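Local coordinates for cupin 2 conserved barrel domain protein (Desulfovibrio desulfuricans subsp. desulfuricans str. G20, PDB 2Q30) that is of unknown function but folds as a small, dimeric RmlC-like cupin, a double-stranded beta-helix barrel, at residues Asn10-Val15 with Asp99-Val104; Phe38-Gly43 with Val94-Asp99; Glu56-Val61 with Leu103-Pro108. All coordinates share one frame; numbering follows the deposited sequence.

Interaction 1: residues Asn10-Val15 with Asp99-Val104; sequences NLLEAV and DMKVLV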
loop_
_atom_site.group_PDB
_atom_site.type_symbol
_atom_site.label_atom_id
_atom_site.label_comp_id
_atom_site.label_asym_id
_atom_site.label_seq_id
_atom_site.Cartn_x
_atom_site.Cartn_y
_atom_site.Cartn_z
ATOM N N ASN A 10 -5.692 7.765 7.854
ATOM C CA ASN A 10 -6.903 7.047 7.515
ATOM C C ASN A 10 -7.277 7.590 6.163
ATOM O O ASN A 10 -8.047 8.520 6.061
ATOM C CB ASN A 10 -7.965 7.257 8.578
ATOM C CG ASN A 10 -7.594 6.609 9.880
ATOM O OD1 ASN A 10 -6.737 5.728 9.924
ATOM N ND2 ASN A 10 -8.228 7.039 10.944
ATOM N N LEU A 11 -6.715 6.975 5.132
ATOM C CA LEU A 11 -6.855 7.486 3.766
ATOM C C LEU A 11 -8.240 7.410 3.168
ATOM O O LEU A 11 -8.484 8.088 2.193
ATOM C CB LEU A 11 -5.860 6.816 2.837
ATOM C CG LEU A 11 -4.371 6.960 3.170
ATOM C CD1 LEU A 11 -3.562 6.127 2.195
ATOM C CD2 LEU A 11 -3.942 8.429 3.102
ATOM N N LEU A 12 -9.131 6.585 3.715
ATOM C CA LEU A 12 -10.534 6.528 3.237
ATOM C C LEU A 12 -11.565 7.226 4.135
ATOM O O LEU A 12 -12.784 7.178 3.869
ATOM C CB LEU A 12 -10.935 5.076 2.992
ATOM C CG LEU A 12 -10.092 4.376 1.925
ATOM C CD1 LEU A 12 -10.535 2.924 1.849
ATOM C CD2 LEU A 12 -10.233 5.057 0.545
ATOM N N GLU A 13 -11.083 7.879 5.189
ATOM C CA GLU A 13 -11.927 8.552 6.143
ATOM C C GLU A 13 -12.598 9.768 5.519
ATOM O O GLU A 13 -13.747 10.063 5.836
ATOM C CB GLU A 13 -11.100 8.899 7.382
ATOM C CG GLU A 13 -11.853 9.501 8.537
ATOM C CD GLU A 13 -10.946 9.634 9.758
ATOM O OE1 GLU A 13 -10.489 10.757 10.032
ATOM O OE2 GLU A 13 -10.650 8.605 10.395
ATOM N N ALA A 14 -11.889 10.471 4.645
ATOM C CA ALA A 14 -12.435 11.630 3.921
ATOM C C ALA A 14 -11.584 11.807 2.675
ATOM O O ALA A 14 -10.407 12.170 2.791
ATOM C CB ALA A 14 -12.400 12.897 4.801
ATOM N N VAL A 15 -12.150 11.534 1.506
ATOM C CA VAL A 15 -11.411 11.632 0.251
ATOM C C VAL A 15 -11.704 12.985 -0.401
ATOM O O VAL A 15 -12.747 13.592 -0.139
ATOM C CB VAL A 15 -11.658 10.411 -0.681
ATOM C CG1 VAL A 15 -11.346 9.116 0.091
ATOM C CG2 VAL A 15 -13.088 10.373 -1.231
ATOM N N ASP A 99 -15.218 5.661 -9.114
ATOM C CA ASP A 99 -14.476 6.609 -8.234
ATOM C C ASP A 99 -13.439 5.726 -7.522
ATOM O O ASP A 99 -13.763 4.630 -7.067
ATOM C CB ASP A 99 -15.361 7.294 -7.215
ATOM C CG ASP A 99 -16.356 8.260 -7.833
ATOM O OD1 ASP A 99 -16.288 8.568 -9.032
ATOM O OD2 ASP A 99 -17.178 8.755 -7.060
HETATM N N MSE A 100 -12.202 6.201 -7.455
HETATM C CA MSE A 100 -11.102 5.354 -7.042
HETATM C C MSE A 100 -10.024 6.108 -6.314
HETATM O O MSE A 100 -9.747 7.272 -6.626
HETATM C CB MSE A 100 -10.500 4.769 -8.310
HETATM C CG MSE A 100 -9.535 3.630 -8.142
HETATM SE SE MSE A 100 -8.586 3.382 -9.810
HETATM C CE MSE A 100 -7.204 4.580 -9.550
ATOM N N LYS A 101 -9.419 5.442 -5.337
ATOM C CA LYS A 101 -8.253 5.982 -4.664
ATOM C C LYS A 101 -7.163 4.920 -4.639
ATOM O O LYS A 101 -7.425 3.728 -4.365
ATOM C CB LYS A 101 -8.567 6.530 -3.282
ATOM C CG LYS A 101 -7.441 7.326 -2.672
ATOM C CD LYS A 101 -7.863 8.010 -1.383
ATOM C CE LYS A 101 -6.753 8.877 -0.764
ATOM N NZ LYS A 101 -7.293 9.675 0.404
ATOM N N VAL A 102 -5.945 5.366 -4.944
ATOM C CA VAL A 102 -4.758 4.516 -4.907
ATOM C C VAL A 102 -3.662 5.154 -4.073
ATOM O O VAL A 102 -3.652 6.359 -3.896
ATOM C CB VAL A 102 -4.213 4.183 -6.334
ATOM C CG1 VAL A 102 -5.299 3.489 -7.151
ATOM C CG2 VAL A 102 -3.669 5.423 -7.037
ATOM N N LEU A 103 -2.760 4.312 -3.570
ATOM C CA LEU A 103 -1.602 4.737 -2.797
ATOM C C LEU A 103 -0.374 4.278 -3.538
ATOM O O LEU A 103 -0.266 3.117 -3.890
ATOM C CB LEU A 103 -1.618 4.107 -1.410
ATOM C CG LEU A 103 -0.573 4.677 -0.436
ATOM C CD1 LEU A 103 -0.767 6.187 -0.202
ATOM C CD2 LEU A 103 -0.674 3.915 0.895
ATOM N N VAL A 104 0.555 5.194 -3.746
ATOM C CA VAL A 104 1.782 4.907 -4.444
ATOM C C VAL A 104 2.924 5.064 -3.472
ATOM O O VAL A 104 2.994 6.078 -2.824
ATOM C CB VAL A 104 1.967 5.873 -5.641
ATOM C CG1 VAL A 104 3.305 5.564 -6.400
ATOM C CG2 VAL A 104 0.768 5.781 -6.560
#

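Interaction 2: residues Phe38-Gly43 with Val94-Asp99; sequences FTFKAG and VRAVTD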
loop_
_atom_site.group_PDB
_atom_site.type_symbol
_atom_site.label_atom_id
_atom_site.label_comp_id
_atom_site.label_asym_id
_atom_site.label_seq_id
_atom_site.Cartn_x
_atom_site.Cartn_y
_atom_site.Cartn_z
ATOM N N PHE A 38 -3.570 9.166 -5.009
ATOM C CA PHE A 38 -4.253 9.740 -6.178
ATOM C C PHE A 38 -5.720 9.372 -6.046
ATOM O O PHE A 38 -6.037 8.201 -5.840
ATOM C CB PHE A 38 -3.663 9.238 -7.468
ATOM C CG PHE A 38 -2.231 9.625 -7.673
ATOM C CD1 PHE A 38 -1.200 8.820 -7.212
ATOM C CD2 PHE A 38 -1.902 10.799 -8.369
ATOM C CE1 PHE A 38 0.138 9.188 -7.427
ATOM C CE2 PHE A 38 -0.590 11.168 -8.572
ATOM C CZ PHE A 38 0.438 10.361 -8.119
ATOM N N THR A 39 -6.598 10.377 -6.067
ATOM C CA THR A 39 -8.040 10.167 -5.910
ATOM C C THR A 39 -8.682 10.603 -7.223
ATOM O O THR A 39 -8.450 11.718 -7.707
ATOM C CB THR A 39 -8.620 10.933 -4.735
ATOM O OG1 THR A 39 -7.815 10.680 -3.556
ATOM C CG2 THR A 39 -10.076 10.514 -4.507
ATOM N N PHE A 40 -9.470 9.700 -7.777
ATOM C CA PHE A 40 -10.076 9.869 -9.066
ATOM C C PHE A 40 -11.571 9.763 -9.002
ATOM O O PHE A 40 -12.105 8.916 -8.286
ATOM C CB PHE A 40 -9.648 8.711 -9.973
ATOM C CG PHE A 40 -8.171 8.511 -10.081
ATOM C CD1 PHE A 40 -7.439 9.178 -11.042
ATOM C CD2 PHE A 40 -7.508 7.616 -9.236
ATOM C CE1 PHE A 40 -6.061 8.973 -11.168
ATOM C CE2 PHE A 40 -6.133 7.405 -9.361
ATOM C CZ PHE A 40 -5.420 8.085 -10.338
ATOM N N LYS A 41 -12.231 10.625 -9.772
ATOM C CA LYS A 41 -13.633 10.445 -10.097
ATOM C C LYS A 41 -13.584 9.433 -11.236
ATOM O O LYS A 41 -12.555 9.310 -11.927
ATOM C CB LYS A 41 -14.322 11.727 -10.577
ATOM C CG LYS A 41 -14.561 12.804 -9.511
ATOM C CD LYS A 41 -15.487 12.353 -8.361
ATOM C CE LYS A 41 -16.931 12.033 -8.741
ATOM N NZ LYS A 41 -17.661 11.434 -7.551
ATOM N N ALA A 42 -14.672 8.685 -11.395
ATOM C CA ALA A 42 -14.805 7.671 -12.457
ATOM C C ALA A 42 -14.453 8.288 -13.814
ATOM O O ALA A 42 -14.888 9.402 -14.114
ATOM C CB ALA A 42 -16.248 7.099 -12.482
ATOM N N GLY A 43 -13.613 7.601 -14.582
ATOM C CA GLY A 43 -13.171 8.084 -15.890
ATOM C C GLY A 43 -11.922 8.941 -15.879
ATOM O O GLY A 43 -11.364 9.195 -16.939
ATOM N N VAL A 94 -2.631 5.171 -14.359
ATOM C CA VAL A 94 -3.819 4.596 -13.700
ATOM C C VAL A 94 -5.060 5.228 -14.295
ATOM O O VAL A 94 -5.071 6.427 -14.465
ATOM C CB VAL A 94 -3.804 4.877 -12.196
ATOM C CG1 VAL A 94 -5.059 4.353 -11.551
ATOM C CG2 VAL A 94 -2.565 4.259 -11.533
ATOM N N ARG A 95 -6.072 4.415 -14.609
ATOM C CA ARG A 95 -7.347 4.873 -15.138
ATOM C C ARG A 95 -8.431 4.395 -14.187
ATOM O O ARG A 95 -8.454 3.228 -13.831
ATOM C CB ARG A 95 -7.550 4.292 -16.522
ATOM C CG ARG A 95 -8.670 4.924 -17.303
ATOM C CD ARG A 95 -8.667 4.360 -18.708
ATOM N NE ARG A 95 -7.504 4.846 -19.427
ATOM C CZ ARG A 95 -6.738 4.167 -20.284
ATOM N NH1 ARG A 95 -6.898 2.877 -20.555
ATOM N NH2 ARG A 95 -5.727 4.800 -20.833
ATOM N N ALA A 96 -9.307 5.299 -13.760
ATOM C CA ALA A 96 -10.378 4.961 -12.853
ATOM C C ALA A 96 -11.631 4.588 -13.652
ATOM O O ALA A 96 -12.079 5.376 -14.496
ATOM C CB ALA A 96 -10.681 6.115 -11.974
ATOM N N VAL A 97 -12.183 3.401 -13.397
ATOM C CA VAL A 97 -13.467 2.985 -13.987
ATOM C C VAL A 97 -14.587 3.534 -13.080
ATOM O O VAL A 97 -15.565 4.085 -13.569
ATOM C CB VAL A 97 -13.560 1.452 -14.190
ATOM C CG1 VAL A 97 -14.992 1.047 -14.574
ATOM C CG2 VAL A 97 -12.539 0.996 -15.263
ATOM N N THR A 98 -14.452 3.319 -11.771
ATOM C CA THR A 98 -15.359 3.869 -10.766
ATOM C C THR A 98 -14.572 4.966 -10.057
ATOM O O THR A 98 -13.375 5.173 -10.327
ATOM C CB THR A 98 -15.783 2.817 -9.692
ATOM O OG1 THR A 98 -14.645 2.411 -8.910
ATOM C CG2 THR A 98 -16.421 1.585 -10.305
ATOM N N ASP A 99 -15.218 5.661 -9.114
ATOM C CA ASP A 99 -14.476 6.609 -8.234
ATOM C C ASP A 99 -13.439 5.726 -7.522
ATOM O O ASP A 99 -13.763 4.630 -7.067
ATOM C CB ASP A 99 -15.361 7.294 -7.215
ATOM C CG ASP A 99 -16.356 8.260 -7.833
ATOM O OD1 ASP A 99 -16.288 8.568 -9.032
ATOM O OD2 ASP A 99 -17.178 8.755 -7.060
#

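Interaction 3: residues Glu56-Val61 with Leu103-Pro108; sequences ELNIVV and LVTIAP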
loop_
_atom_site.group_PDB
_atom_site.type_symbol
_atom_site.label_atom_id
_atom_site.label_comp_id
_atom_site.label_asym_id
_atom_site.label_seq_id
_atom_site.Cartn_x
_atom_site.Cartn_y
_atom_site.Cartn_z
ATOM N N GLU A 56 11.865 1.428 -7.634
ATOM C CA GLU A 56 10.564 0.879 -7.987
ATOM C C GLU A 56 9.406 1.598 -7.330
ATOM O O GLU A 56 9.595 2.363 -6.409
ATOM C CB GLU A 56 10.544 -0.586 -7.566
ATOM C CG GLU A 56 11.345 -1.488 -8.476
ATOM C CD GLU A 56 11.595 -2.819 -7.831
ATOM O OE1 GLU A 56 12.452 -2.865 -6.935
ATOM O OE2 GLU A 56 10.980 -3.822 -8.249
ATOM N N LEU A 57 8.203 1.370 -7.840
ATOM C CA LEU A 57 7.010 1.846 -7.153
ATOM C C LEU A 57 6.033 0.712 -7.001
ATOM O O LEU A 57 6.081 -0.260 -7.757
ATOM C CB LEU A 57 6.305 3.010 -7.859
ATOM C CG LEU A 57 5.582 2.744 -9.197
ATOM C CD1 LEU A 57 4.583 3.835 -9.488
ATOM C CD2 LEU A 57 6.572 2.622 -10.301
ATOM N N ASN A 58 5.137 0.843 -6.025
ATOM C CA ASN A 58 4.000 -0.055 -5.962
ATOM C C ASN A 58 2.766 0.843 -5.914
ATOM O O ASN A 58 2.816 1.924 -5.307
ATOM C CB ASN A 58 4.113 -1.128 -4.868
ATOM C CG ASN A 58 3.843 -0.615 -3.467
ATOM O OD1 ASN A 58 2.725 -0.314 -3.111
ATOM N ND2 ASN A 58 4.858 -0.629 -2.646
ATOM N N ILE A 59 1.706 0.434 -6.587
ATOM C CA ILE A 59 0.450 1.172 -6.610
ATOM C C ILE A 59 -0.593 0.237 -6.025
ATOM O O ILE A 59 -0.853 -0.807 -6.613
ATOM C CB ILE A 59 0.021 1.586 -8.016
ATOM C CG1 ILE A 59 1.117 2.408 -8.695
ATOM C CG2 ILE A 59 -1.322 2.334 -7.943
ATOM C CD1 ILE A 59 0.776 2.923 -10.093
ATOM N N VAL A 60 -1.206 0.632 -4.908
ATOM C CA VAL A 60 -2.208 -0.183 -4.231
ATOM C C VAL A 60 -3.582 0.448 -4.404
ATOM O O VAL A 60 -3.752 1.611 -4.099
ATOM C CB VAL A 60 -1.896 -0.278 -2.724
ATOM C CG1 VAL A 60 -2.905 -1.246 -2.049
ATOM C CG2 VAL A 60 -0.464 -0.762 -2.545
ATOM N N VAL A 61 -4.563 -0.321 -4.885
ATOM C CA VAL A 61 -5.920 0.199 -5.060
ATOM C C VAL A 61 -6.614 0.061 -3.700
ATOM O O VAL A 61 -6.869 -1.041 -3.245
ATOM C CB VAL A 61 -6.736 -0.532 -6.156
ATOM C CG1 VAL A 61 -8.085 0.127 -6.323
ATOM C CG2 VAL A 61 -5.964 -0.542 -7.493
ATOM N N LEU A 103 -2.760 4.312 -3.570
ATOM C CA LEU A 103 -1.602 4.737 -2.797
ATOM C C LEU A 103 -0.374 4.278 -3.538
ATOM O O LEU A 103 -0.266 3.117 -3.890
ATOM C CB LEU A 103 -1.618 4.107 -1.410
ATOM C CG LEU A 103 -0.573 4.677 -0.436
ATOM C CD1 LEU A 103 -0.767 6.187 -0.202
ATOM C CD2 LEU A 103 -0.674 3.915 0.895
ATOM N N VAL A 104 0.555 5.194 -3.746
ATOM C CA VAL A 104 1.782 4.907 -4.444
ATOM C C VAL A 104 2.924 5.064 -3.472
ATOM O O VAL A 104 2.994 6.078 -2.824
ATOM C CB VAL A 104 1.967 5.873 -5.641
ATOM C CG1 VAL A 104 3.305 5.564 -6.400
ATOM C CG2 VAL A 104 0.768 5.781 -6.560
ATOM N N THR A 105 3.798 4.059 -3.395
ATOM C CA THR A 105 5.022 4.059 -2.589
ATOM C C THR A 105 6.174 3.885 -3.575
ATOM O O THR A 105 6.181 2.935 -4.356
ATOM C CB THR A 105 5.046 2.938 -1.531
ATOM O OG1 THR A 105 3.898 3.109 -0.682
ATOM C CG2 THR A 105 6.337 3.037 -0.689
ATOM N N ILE A 106 7.111 4.813 -3.530
ATOM C CA ILE A 106 8.244 4.903 -4.443
ATOM C C ILE A 106 9.507 4.790 -3.604
ATOM O O ILE A 106 9.664 5.564 -2.673
ATOM C CB ILE A 106 8.225 6.260 -5.187
ATOM C CG1 ILE A 106 6.826 6.555 -5.785
ATOM C CG2 ILE A 106 9.310 6.278 -6.241
ATOM C CD1 ILE A 106 6.677 7.973 -6.316
ATOM N N ALA A 107 10.379 3.827 -3.928
ATOM C CA ALA A 107 11.640 3.574 -3.185
ATOM C C ALA A 107 12.804 3.188 -4.113
ATOM O O ALA A 107 12.621 2.354 -4.996
ATOM C CB ALA A 107 11.460 2.488 -2.170
ATOM N N PRO A 108 13.948 3.896 -4.021
ATOM C CA PRO A 108 14.175 5.115 -3.241
ATOM C C PRO A 108 13.288 6.258 -3.793
ATOM O O PRO A 108 12.757 6.126 -4.901
ATOM C CB PRO A 108 15.658 5.429 -3.476
ATOM C CG PRO A 108 16.255 4.129 -3.939
ATOM C CD PRO A 108 15.164 3.480 -4.734
HETATM O O HOH W 1 1.690 2.199 -1.820
#

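Interaction 1: residues Asn10-Val15 with Asp99-Val104
Leu11 and Val15, on a loop that opens with a type I beta turn from Asn10 to Glu13, lie over the first residues of strand 100-107, with no backbone pairing and the nearest CA atoms, those of Val15 and Lys101, 8.1 Å apart. The strand belongs to the five-stranded antiparallel sheet of a cupin double-stranded beta-helix, and the loop follows the N-terminal strand 7-10. Lys101 carries the contact. With CG anti to the backbone N (chi1 -169°) and the chain extended beyond it, its side chain reaches straight out from the sheet to the loop. Val15 runs past it in the opposite direction, bringing CG1 to 3.9 Å from Lys101 CD, while Leu12 adds a looser touch, CD2 lying 4.2 Å from the same Lys101 CD. Two residues along the strand, on the same side of it, Leu103 meets Leu11 at about a right angle, Leu11 CD1 standing 3.7 Å from Leu103 CD1 and 3.9 Å from Leu103 CD2. Val27 touches both leucines, and Val83 of the second subunit packs on Leu11, so this apolar patch continues into the dimer interface. Glu25 also borders the lysine. Within the turn, Asn10 ND2 donates to Glu13 OE2 from above the carboxylate plane. The ammonium group of Lys101 ties the turn to the sheet: NZ lies in the carbonyl plane of Leu11, on a lone pair, 2.7 Å from Leu11 O.

Interaction 2: residues Phe38-Gly43 with Val94-Asp99
Phe40 ends strand 34-40 and packs against Val94 and Ala96 of strand 92-96, where the two sheets of the cupin barrel face each other; beyond it the chain segments 41-43 and 97-99, which follow the two strands, meet. Phe40 CB is the tightest apolar point, 3.4 Å from Ala96 CB. CG is already 4.0 Å from that same methyl, and at the far end of the ring CE2 and CZ both reach Val94 CG1 at 3.9 Å. With CG anti to the carbonyl carbon (chi1 -54°), the Phe40 side chain crosses that of Val94 at about a right angle. Met100, Phe22 and Leu46 also pack on Phe40.

Past the strand ends the chemistry turns polar and centres on Asp99. Its two carboxylate oxygens divide the work: OD1 accepts the backbone N-H of Ala42 through its anti lone pair, and OD2 takes the ammonium group of Lys41 on the syn side, 33° out of the carboxylate plane. The lysine chain is bent at chi2 and chi3, which curls it alongside the aspartate, and the salt bridge from NZ to Asp99 OD2 measures 2.8 Å. Lys41 also makes a cation-pi contact with Phe17. The backbones touch as well, Asp99 CA making a CA-H...O contact with Phe40 O. Ala42 CB comes to 3.3 Å from Val97 O. Last in line, Gly43 N donates to Ala96 O at 2.7 Å, approaching from above the carbonyl plane.

Interaction 3: residues Glu56-Val61 with Leu103-Pro108
Asn58 and Thr105 face each other as a hydrogen-bonded pair in the middle of two antiparallel strands whose axes approach to 4.7 Å at an angle of 167°. Asn58 N reaches Thr105 O at 2.9 Å, and Thr105 N returns the bond to Asn58 O at 3.0 Å. The pairs Glu56-Ala107 and Val60-Leu103 are linked by two bonds each in the same way, making six in all. CA-H...O contacts from residues of the non-hydrogen-bonded pairs fill in, such as Leu57 CA to Thr105 O.

On one face Val104 is wedged between two neighbours: its CG1 meets Leu57 CD1 at 3.8 Å, and its CG2 meets Ile59 CG1 at 4.0 Å. Leu57 crosses it obliquely, whereas Ile59 lies alongside. On the other face Asn58, its CG between the backbone N and the carbonyl carbon (chi1 76°), lies alongside Thr105, ND2 passing 3.7 Å from Thr105 CB. A water joins their polar ends, donating to Asn58 OD1 and hydrogen-bonded to Thr105 OG1 at 2.6 Å, with a weak bond to Leu103 O.

Further out, Phe38 and Val36 pack on Val104, and Val94 of the facing sheet on Ile59. Across the dimer interface, Thr105 OG1 bonds to Asn58 ND2 of the second subunit, and Glu56 OE1 to Ser30 and Asn32 of that chain. An apolar face turned to the barrel interior and a partly polar one turned to the partner subunit befit a dimeric cupin's double-stranded beta-helix.

All three contacts reach the five-stranded sheet, and strand 100-107 is common to interactions 1 and 3, which share Leu103 and Val104. Interaction 3 is backbone pairing in the buried centre of that sheet; interaction 1, also buried, sets a loop on the sheet through side chains and one lysine bond. Both touch the second subunit. Interaction 2 is partly exposed, touches no other chain, and combines an apolar interior with a charged rim. It shares Asp99 with interaction 1, and the two are joined where Met100 O lies 2.7 Å from Phe40 N. Interactions 2 and 3 lie on opposite sides of the chain's centre, about 17 Å apart between centres, yet meet through Phe38 and Val104.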